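Local coordinates for transcription factor tau 138 kDa subunit (Saccharomyces cerevisiae, PDB 5AIM), which forms part of TFIIIC, which binds intragenic promoter elements of tRNA and 5S RNA genes and assembles the initiation complex that recruits RNA polymerase III, at residues Ser11-Leu19 with Thr53-Met61; Gly26-Gln34 with Ala89-Glu97. All coordinates share one frame; numbering follows the deposited sequence.

Contact 1 (Ser11-Leu19 with Thr53-Met61); sequences SLQRQRAIL and TVRGDVDLM
The guanidinium of R14 has the methyl CG2 of T53 over the centre of one face, 3.2 Å from CZ, and the backbone N of S11 offset toward the rim of the opposite face; at its edge, in plane, stands OD2 of D57. These groups join two helices of the extended winged-helix domain of this subunit: helix 5-24 and helix 52-63, whose short segments cross at -74° with axes 9.2 Å apart. The guanidinium and carboxylate are nearly coplanar, their planes 25° apart, and the salt bridge has a single strong bond, R14 NE to D57 OD2 at 2.6 Å; NH2 reaches the same oxygen only weakly. The R14 chain bends at chi3, which turns NE toward the carboxylate. The other oxygen, OD1, accepts from S11 OG at 2.6 Å, on its syn side and tilted from the carboxylate plane. Both oxygens of this buried aspartate are therefore bound by residues of helix 5-24, and its side chain is a knob among S11, R14, Q15 and I18. With two donors close by, one of them cationic, D57 is probably ionised. OG of S11 also receives a weak bond from Q15 NE2.

I18 returns the packing as a knob among V54, D57, V58 and M61, its CD1 lying 3.7 Å from CG2 of V58. M61 runs past Q15 and I18 in the opposite direction to each. Its SD lies against CG2 of I18, and the bend of its chain at chi3 (77°) sets the methyl CE 3.6 Å from the backbone O of Q15.

Contact 2 (Gly26-Gln34 with Ala89-Glu97); sequences GGVAYLREQ and AIQRYILKE
Y30 and Y93 meet obliquely, neither stacked nor edge-to-face: their ring planes are 57° apart and the centroids 5.2 Å. CE2 of Y93 lies over one face of the Y30 ring, toward its rim, 3.5 Å from CD2 of Y30. The pair packs helix 87-96, the C-terminal helix of the winged-helix domain, on edge strand 28-30 of its three-stranded antiparallel sheet. With CG of Y93 anti to the backbone N, the ring reaches out over the strand, where V28 O lies over one face and E97 CG over the other. Y93 OH accepts the backbone N-H of Y30 in a nearly straight bond of 3.0 Å, 169° at the hydrogen, and also binds a water shared with R32 NH2.

Nearer the start of the helix, V28 slides past Y93 in the opposite direction, CG1 against the ring, while CG2 lies 4.0 Å from CG1 of I90. R32, the N-cap of helix 33-43, runs extended from CG to NE beside the ring edge of Y30, whose CD2 lies over the centre of the guanidinium face. The ring also makes a cation-pi contact with R77. A second water joins Y30 OH to the backbone O of I94. Although in its salt bridge R32 NH2 holds E97 OE1 at 2.9 Å within the guanidinium plane, the oxygen is approached from above its own carboxylate plane, 72° out of it.

Overall arrangement
Contacts 1 and 2 lie on opposite sides of the chain's centre, about 18 Å apart between their own centres, and both are partly buried. Contact 1 joins helix to helix across 524 Å² of summed buried surface; contact 2 sets a helix against an edge strand over 439 Å². They share no element of secondary structure, but helix 5-24 leads through a glycine turn to strand 28-30, and L31 packs on R55 and V58 of helix 52-63. Their salt bridges differ: D57 of contact 1 is buried although its partner R14 is partly exposed, whereas R32 and E97 are both partly exposed. Modelled waters join the polar network of contact 2, with two tyrosine hydroxyls; in contact 1, S11, R14 and D57 bond directly.

Contact 1 (Ser11-Leu19 with Thr53-Met61)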
loop_
_atom_site.group_PDB
_atom_site.type_symbol
_atom_site.label_atom_id
_atom_site.label_comp_id
_atom_site.label_asym_id
_atom_site.label_seq_id
_atom_site.Cartn_x
_atom_site.Cartn_y
_atom_site.Cartn_z
ATOM N N SER A 11 2.039 13.809 4.608
ATOM C CA SER A 11 2.694 12.563 4.186
ATOM C C SER A 11 2.630 11.486 5.281
ATOM O O SER A 11 2.304 10.314 5.022
ATOM C CB SER A 11 4.154 12.814 3.802
ATOM O OG SER A 11 4.883 11.601 3.697
ATOM N N LEU A 12 2.954 11.873 6.513
ATOM C CA LEU A 12 2.838 10.914 7.621
ATOM C C LEU A 12 1.408 10.403 7.838
ATOM O O LEU A 12 1.195 9.208 8.128
ATOM C CB LEU A 12 3.367 11.519 8.918
ATOM C CG LEU A 12 4.857 11.855 8.912
ATOM C CD1 LEU A 12 5.232 12.557 10.205
ATOM C CD2 LEU A 12 5.712 10.608 8.716
ATOM N N GLN A 13 0.429 11.298 7.725
ATOM C CA GLN A 13 -0.972 10.887 7.823
ATOM C C GLN A 13 -1.313 9.828 6.763
ATOM O O GLN A 13 -1.956 8.792 7.053
ATOM C CB GLN A 13 -1.891 12.106 7.684
ATOM C CG GLN A 13 -3.369 11.790 7.890
ATOM C CD GLN A 13 -4.269 12.980 7.618
ATOM O OE1 GLN A 13 -3.866 13.940 6.962
ATOM N NE2 GLN A 13 -5.497 12.920 8.119
ATOM N N ARG A 14 -0.881 10.084 5.532
ATOM C CA ARG A 14 -1.119 9.115 4.460
ATOM C C ARG A 14 -0.421 7.772 4.718
ATOM O O ARG A 14 -0.999 6.698 4.467
ATOM C CB ARG A 14 -0.726 9.692 3.094
ATOM C CG ARG A 14 -1.647 10.818 2.646
ATOM C CD ARG A 14 -1.343 11.296 1.238
ATOM N NE ARG A 14 0.021 11.811 1.096
ATOM C CZ ARG A 14 0.371 13.093 1.127
ATOM N NH1 ARG A 14 -0.529 14.053 1.316
ATOM N NH2 ARG A 14 1.651 13.415 0.971
ATOM N N GLN A 15 0.812 7.813 5.221
ATOM C CA GLN A 15 1.476 6.573 5.630
ATOM C C GLN A 15 0.718 5.808 6.735
ATOM O O GLN A 15 0.575 4.571 6.674
ATOM C CB GLN A 15 2.931 6.850 6.032
ATOM C CG GLN A 15 3.803 7.313 4.873
ATOM C CD GLN A 15 5.230 7.518 5.288
ATOM O OE1 GLN A 15 5.904 6.578 5.686
ATOM N NE2 GLN A 15 5.706 8.756 5.196
ATOM N N ARG A 16 0.224 6.524 7.743
ATOM C CA ARG A 16 -0.597 5.862 8.757
ATOM C C ARG A 16 -1.824 5.202 8.134
ATOM O O ARG A 16 -2.212 4.081 8.531
ATOM C CB ARG A 16 -1.034 6.842 9.849
ATOM C CG ARG A 16 0.092 7.317 10.763
ATOM C CD ARG A 16 -0.463 7.970 12.032
ATOM N NE ARG A 16 -1.438 9.026 11.749
ATOM C CZ ARG A 16 -1.140 10.293 11.469
ATOM N NH1 ARG A 16 0.122 10.710 11.421
ATOM N NH2 ARG A 16 -2.122 11.153 11.227
ATOM N N ALA A 17 -2.456 5.909 7.194
ATOM C CA ALA A 17 -3.632 5.357 6.506
ATOM C C ALA A 17 -3.285 4.089 5.725
ATOM O O ALA A 17 -3.993 3.077 5.803
ATOM C CB ALA A 17 -4.241 6.388 5.577
ATOM N N ILE A 18 -2.207 4.145 4.953
ATOM C CA ILE A 18 -1.763 2.973 4.197
ATOM C C ILE A 18 -1.540 1.793 5.139
ATOM O O ILE A 18 -1.986 0.667 4.872
ATOM C CB ILE A 18 -0.468 3.294 3.426
ATOM C CG1 ILE A 18 -0.774 4.274 2.295
ATOM C CG2 ILE A 18 0.166 2.040 2.846
ATOM C CD1 ILE A 18 0.451 5.006 1.774
ATOM N N LEU A 19 -0.858 2.046 6.248
ATOM C CA LEU A 19 -0.615 0.985 7.220
ATOM C C LEU A 19 -1.908 0.389 7.809
ATOM O O LEU A 19 -2.073 -0.851 7.887
ATOM C CB LEU A 19 0.279 1.523 8.335
ATOM C CG LEU A 19 0.888 0.499 9.282
ATOM C CD1 LEU A 19 1.843 -0.414 8.543
ATOM C CD2 LEU A 19 1.618 1.212 10.401
ATOM N N THR A 53 0.203 11.129 -5.318
ATOM C CA THR A 53 0.503 11.535 -3.953
ATOM C C THR A 53 0.549 10.326 -3.011
ATOM O O THR A 53 1.506 10.162 -2.261
ATOM C CB THR A 53 -0.516 12.586 -3.452
ATOM O OG1 THR A 53 -0.463 13.746 -4.296
ATOM C CG2 THR A 53 -0.211 13.006 -2.023
ATOM N N VAL A 54 -0.466 9.469 -3.056
ATOM C CA VAL A 54 -0.470 8.278 -2.207
ATOM C C VAL A 54 0.632 7.285 -2.616
ATOM O O VAL A 54 1.295 6.679 -1.758
ATOM C CB VAL A 54 -1.850 7.595 -2.206
ATOM C CG1 VAL A 54 -1.818 6.275 -1.433
ATOM C CG2 VAL A 54 -2.883 8.530 -1.597
ATOM N N ARG A 55 0.839 7.129 -3.922
ATOM C CA ARG A 55 1.898 6.254 -4.410
ATOM C C ARG A 55 3.256 6.681 -3.850
ATOM O O ARG A 55 4.060 5.835 -3.443
ATOM C CB ARG A 55 1.936 6.230 -5.943
ATOM C CG ARG A 55 3.128 5.462 -6.526
ATOM C CD ARG A 55 3.198 4.016 -6.029
ATOM N NE ARG A 55 4.498 3.396 -6.288
ATOM C CZ ARG A 55 4.762 2.549 -7.280
ATOM N NH1 ARG A 55 3.820 2.189 -8.144
ATOM N NH2 ARG A 55 5.986 2.054 -7.407
ATOM N N GLY A 56 3.513 7.987 -3.832
ATOM C CA GLY A 56 4.739 8.484 -3.215
ATOM C C GLY A 56 4.983 7.952 -1.804
ATOM O O GLY A 56 6.106 7.545 -1.433
ATOM N N ASP A 57 3.924 7.947 -1.006
ATOM C CA ASP A 57 4.033 7.497 0.374
ATOM C C ASP A 57 4.119 5.976 0.483
ATOM O O ASP A 57 4.851 5.446 1.345
ATOM C CB ASP A 57 2.898 8.085 1.203
ATOM C CG ASP A 57 3.122 9.558 1.491
ATOM O OD1 ASP A 57 4.265 9.910 1.863
ATOM O OD2 ASP A 57 2.194 10.373 1.308
ATOM N N VAL A 58 3.429 5.266 -0.411
ATOM C CA VAL A 58 3.684 3.834 -0.527
ATOM C C VAL A 58 5.183 3.588 -0.773
ATOM O O VAL A 58 5.812 2.735 -0.121
ATOM C CB VAL A 58 2.859 3.201 -1.654
ATOM C CG1 VAL A 58 3.322 1.764 -1.929
ATOM C CG2 VAL A 58 1.387 3.230 -1.290
ATOM N N ASP A 59 5.762 4.351 -1.699
ATOM C CA ASP A 59 7.178 4.188 -2.021
ATOM C C ASP A 59 8.059 4.478 -0.803
ATOM O O ASP A 59 9.009 3.725 -0.508
ATOM C CB ASP A 59 7.584 5.095 -3.183
ATOM C CG ASP A 59 7.052 4.614 -4.517
ATOM O OD1 ASP A 59 6.625 3.444 -4.607
ATOM O OD2 ASP A 59 7.070 5.409 -5.482
ATOM N N LEU A 60 7.755 5.569 -0.096
ATOM C CA LEU A 60 8.496 5.853 1.133
ATOM C C LEU A 60 8.430 4.670 2.093
ATOM O O LEU A 60 9.436 4.293 2.702
ATOM C CB LEU A 60 7.982 7.110 1.829
ATOM C CG LEU A 60 8.262 8.445 1.151
ATOM C CD1 LEU A 60 7.755 9.576 2.026
ATOM C CD2 LEU A 60 9.739 8.613 0.863
ATOM N N MET A 61 7.249 4.073 2.219
ATOM C CA MET A 61 7.102 2.911 3.098
ATOM C C MET A 61 7.844 1.659 2.623
ATOM O O MET A 61 8.400 0.916 3.433
ATOM C CB MET A 61 5.628 2.608 3.314
ATOM C CG MET A 61 4.947 3.725 4.055
ATOM S SD MET A 61 3.177 3.516 4.148
ATOM C CE MET A 61 3.052 2.264 5.424
#

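Contact 2 (Gly26-Gln34 with Ala89-Glu97)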
loop_
_atom_site.group_PDB
_atom_site.type_symbol
_atom_site.label_atom_id
_atom_site.label_comp_id
_atom_site.label_asym_id
_atom_site.label_seq_id
_atom_site.Cartn_x
_atom_site.Cartn_y
_atom_site.Cartn_z
ATOM N N GLY A 26 -5.969 -7.532 5.303
ATOM C CA GLY A 26 -5.385 -8.857 5.460
ATOM C C GLY A 26 -3.886 -8.927 5.236
ATOM O O GLY A 26 -3.305 -10.018 5.265
ATOM N N GLY A 27 -3.263 -7.779 4.990
ATOM C CA GLY A 27 -1.817 -7.681 4.990
ATOM C C GLY A 27 -1.126 -7.879 3.650
ATOM O O GLY A 27 0.100 -7.831 3.592
ATOM N N VAL A 28 -1.903 -8.082 2.589
ATOM C CA VAL A 28 -1.370 -8.291 1.243
ATOM C C VAL A 28 -2.285 -7.582 0.263
ATOM O O VAL A 28 -3.515 -7.687 0.370
ATOM C CB VAL A 28 -1.315 -9.783 0.862
ATOM C CG1 VAL A 28 -0.533 -9.958 -0.429
ATOM C CG2 VAL A 28 -0.691 -10.606 1.970
ATOM N N ALA A 29 -1.703 -6.854 -0.684
ATOM C CA ALA A 29 -2.513 -6.196 -1.705
ATOM C C ALA A 29 -1.730 -5.951 -2.976
ATOM O O ALA A 29 -0.543 -5.639 -2.932
ATOM C CB ALA A 29 -3.053 -4.877 -1.182
ATOM N N TYR A 30 -2.395 -6.115 -4.115
ATOM C CA TYR A 30 -1.865 -5.607 -5.364
ATOM C C TYR A 30 -1.977 -4.087 -5.376
ATOM O O TYR A 30 -2.983 -3.518 -4.936
ATOM C CB TYR A 30 -2.624 -6.203 -6.553
ATOM C CG TYR A 30 -2.232 -7.618 -6.920
ATOM C CD1 TYR A 30 -0.897 -7.979 -7.069
ATOM C CD2 TYR A 30 -3.198 -8.588 -7.143
ATOM C CE1 TYR A 30 -0.541 -9.267 -7.415
ATOM C CE2 TYR A 30 -2.848 -9.885 -7.501
ATOM C CZ TYR A 30 -1.516 -10.217 -7.632
ATOM O OH TYR A 30 -1.147 -11.499 -7.979
ATOM N N LEU A 31 -0.930 -3.437 -5.874
ATOM C CA LEU A 31 -0.927 -1.995 -6.018
ATOM C C LEU A 31 -1.667 -1.644 -7.301
ATOM O O LEU A 31 -1.128 -1.743 -8.402
ATOM C CB LEU A 31 0.511 -1.479 -6.033
ATOM C CG LEU A 31 0.798 -0.093 -5.467
ATOM C CD1 LEU A 31 0.359 -0.009 -4.008
ATOM C CD2 LEU A 31 2.289 0.205 -5.612
ATOM N N ARG A 32 -2.924 -1.257 -7.127
ATOM C CA ARG A 32 -3.829 -0.989 -8.231
ATOM C C ARG A 32 -4.995 -0.174 -7.688
ATOM O O ARG A 32 -5.057 0.107 -6.490
ATOM C CB ARG A 32 -4.333 -2.299 -8.846
ATOM C CG ARG A 32 -5.082 -3.181 -7.850
ATOM C CD ARG A 32 -5.533 -4.514 -8.432
ATOM N NE ARG A 32 -6.069 -5.380 -7.384
ATOM C CZ ARG A 32 -6.491 -6.626 -7.572
ATOM N NH1 ARG A 32 -6.438 -7.182 -8.774
ATOM N NH2 ARG A 32 -6.953 -7.321 -6.540
ATOM N N GLU A 33 -5.923 0.187 -8.563
ATOM C CA GLU A 33 -7.017 1.096 -8.204
ATOM C C GLU A 33 -7.770 0.701 -6.932
ATOM O O GLU A 33 -8.041 1.557 -6.096
ATOM C CB GLU A 33 -7.997 1.206 -9.367
ATOM C CG GLU A 33 -9.147 2.173 -9.134
ATOM C CD GLU A 33 -9.990 2.375 -10.380
ATOM O OE1 GLU A 33 -10.716 1.437 -10.769
ATOM O OE2 GLU A 33 -9.924 3.472 -10.973
ATOM N N GLN A 34 -8.096 -0.579 -6.783
ATOM C CA GLN A 34 -8.848 -1.056 -5.621
ATOM C C GLN A 34 -8.165 -0.646 -4.308
ATOM O O GLN A 34 -8.822 -0.174 -3.341
ATOM C CB GLN A 34 -8.997 -2.582 -5.692
ATOM C CG GLN A 34 -9.761 -3.197 -4.531
ATOM C CD GLN A 34 -9.919 -4.698 -4.671
ATOM O OE1 GLN A 34 -9.712 -5.257 -5.749
ATOM N NE2 GLN A 34 -10.285 -5.359 -3.580
ATOM N N ALA A 89 0.165 -16.515 3.274
ATOM C CA ALA A 89 -0.874 -15.527 3.007
ATOM C C ALA A 89 -0.662 -14.839 1.661
ATOM O O ALA A 89 -1.611 -14.600 0.908
ATOM C CB ALA A 89 -0.903 -14.497 4.120
ATOM N N ILE A 90 0.595 -14.535 1.352
ATOM C CA ILE A 90 0.921 -13.894 0.088
ATOM C C ILE A 90 0.522 -14.816 -1.069
ATOM O O ILE A 90 -0.166 -14.391 -2.008
ATOM C CB ILE A 90 2.425 -13.525 0.011
ATOM C CG1 ILE A 90 2.764 -12.479 1.081
ATOM C CG2 ILE A 90 2.787 -12.984 -1.375
ATOM C CD1 ILE A 90 4.251 -12.195 1.223
ATOM N N GLN A 91 0.940 -16.077 -0.998
ATOM C CA GLN A 91 0.614 -17.018 -2.063
ATOM C C GLN A 91 -0.887 -17.280 -2.148
ATOM O O GLN A 91 -1.433 -17.402 -3.248
ATOM C CB GLN A 91 1.392 -18.324 -1.897
ATOM C CG GLN A 91 2.891 -18.166 -2.109
ATOM C CD GLN A 91 3.242 -17.593 -3.473
ATOM O OE1 GLN A 91 2.505 -17.769 -4.443
ATOM N NE2 GLN A 91 4.373 -16.902 -3.550
ATOM N N ARG A 92 -1.559 -17.344 -0.996
ATOM C CA ARG A 92 -3.013 -17.505 -0.993
ATOM C C ARG A 92 -3.676 -16.331 -1.709
ATOM O O ARG A 92 -4.588 -16.516 -2.526
ATOM C CB ARG A 92 -3.556 -17.643 0.434
ATOM C CG ARG A 92 -3.668 -19.084 0.910
ATOM C CD ARG A 92 -4.427 -19.206 2.229
ATOM N NE ARG A 92 -3.593 -18.887 3.388
ATOM C CZ ARG A 92 -3.598 -17.727 4.042
ATOM N NH1 ARG A 92 -4.399 -16.733 3.673
ATOM N NH2 ARG A 92 -2.793 -17.562 5.083
ATOM N N TYR A 93 -3.204 -15.124 -1.416
ATOM C CA TYR A 93 -3.719 -13.941 -2.097
ATOM C C TYR A 93 -3.444 -13.997 -3.607
ATOM O O TYR A 93 -4.339 -13.742 -4.412
ATOM C CB TYR A 93 -3.124 -12.670 -1.485
ATOM C CG TYR A 93 -3.587 -11.385 -2.140
ATOM C CD1 TYR A 93 -4.756 -10.752 -1.733
ATOM C CD2 TYR A 93 -2.845 -10.796 -3.154
ATOM C CE1 TYR A 93 -5.173 -9.572 -2.331
ATOM C CE2 TYR A 93 -3.254 -9.617 -3.753
ATOM C CZ TYR A 93 -4.414 -9.011 -3.340
ATOM O OH TYR A 93 -4.817 -7.841 -3.945
ATOM N N ILE A 94 -2.216 -14.332 -3.998
ATOM C CA ILE A 94 -1.892 -14.445 -5.426
ATOM C C ILE A 94 -2.809 -15.457 -6.107
ATOM O O ILE A 94 -3.326 -15.204 -7.197
ATOM C CB ILE A 94 -0.416 -14.843 -5.647
ATOM C CG1 ILE A 94 0.497 -13.694 -5.220
ATOM C CG2 ILE A 94 -0.149 -15.228 -7.123
ATOM C CD1 ILE A 94 1.953 -14.088 -5.096
ATOM N N LEU A 95 -3.012 -16.598 -5.458
ATOM C CA LEU A 95 -3.880 -17.637 -6.008
ATOM C C LEU A 95 -5.324 -17.152 -6.131
ATOM O O LEU A 95 -5.974 -17.371 -7.152
ATOM C CB LEU A 95 -3.831 -18.893 -5.138
ATOM C CG LEU A 95 -4.661 -20.071 -5.651
ATOM C CD1 LEU A 95 -4.040 -20.644 -6.915
ATOM C CD2 LEU A 95 -4.799 -21.136 -4.576
ATOM N N LYS A 96 -5.829 -16.507 -5.083
ATOM C CA LYS A 96 -7.208 -16.014 -5.082
ATOM C C LYS A 96 -7.475 -14.977 -6.179
ATOM O O LYS A 96 -8.540 -14.976 -6.798
ATOM C CB LYS A 96 -7.556 -15.423 -3.713
ATOM C CG LYS A 96 -8.950 -14.816 -3.631
ATOM C CD LYS A 96 -9.322 -14.461 -2.199
ATOM N NZ LYS A 96 -11.133 -13.540 -0.731
ATOM N N GLU A 97 -6.503 -14.104 -6.417
ATOM C CA GLU A 97 -6.655 -13.010 -7.375
ATOM C C GLU A 97 -6.170 -13.400 -8.769
ATOM O O GLU A 97 -6.053 -12.551 -9.652
ATOM C CB GLU A 97 -5.875 -11.788 -6.885
ATOM C CG GLU A 97 -6.311 -11.290 -5.518
ATOM C CD GLU A 97 -7.663 -10.606 -5.542
ATOM O OE1 GLU A 97 -8.024 -10.031 -6.590
ATOM O OE2 GLU A 97 -8.367 -10.645 -4.508
HETATM O O HOH W 1 -2.676 -13.215 -8.996
HETATM O O HOH W 2 -7.246 -6.980 -3.734
#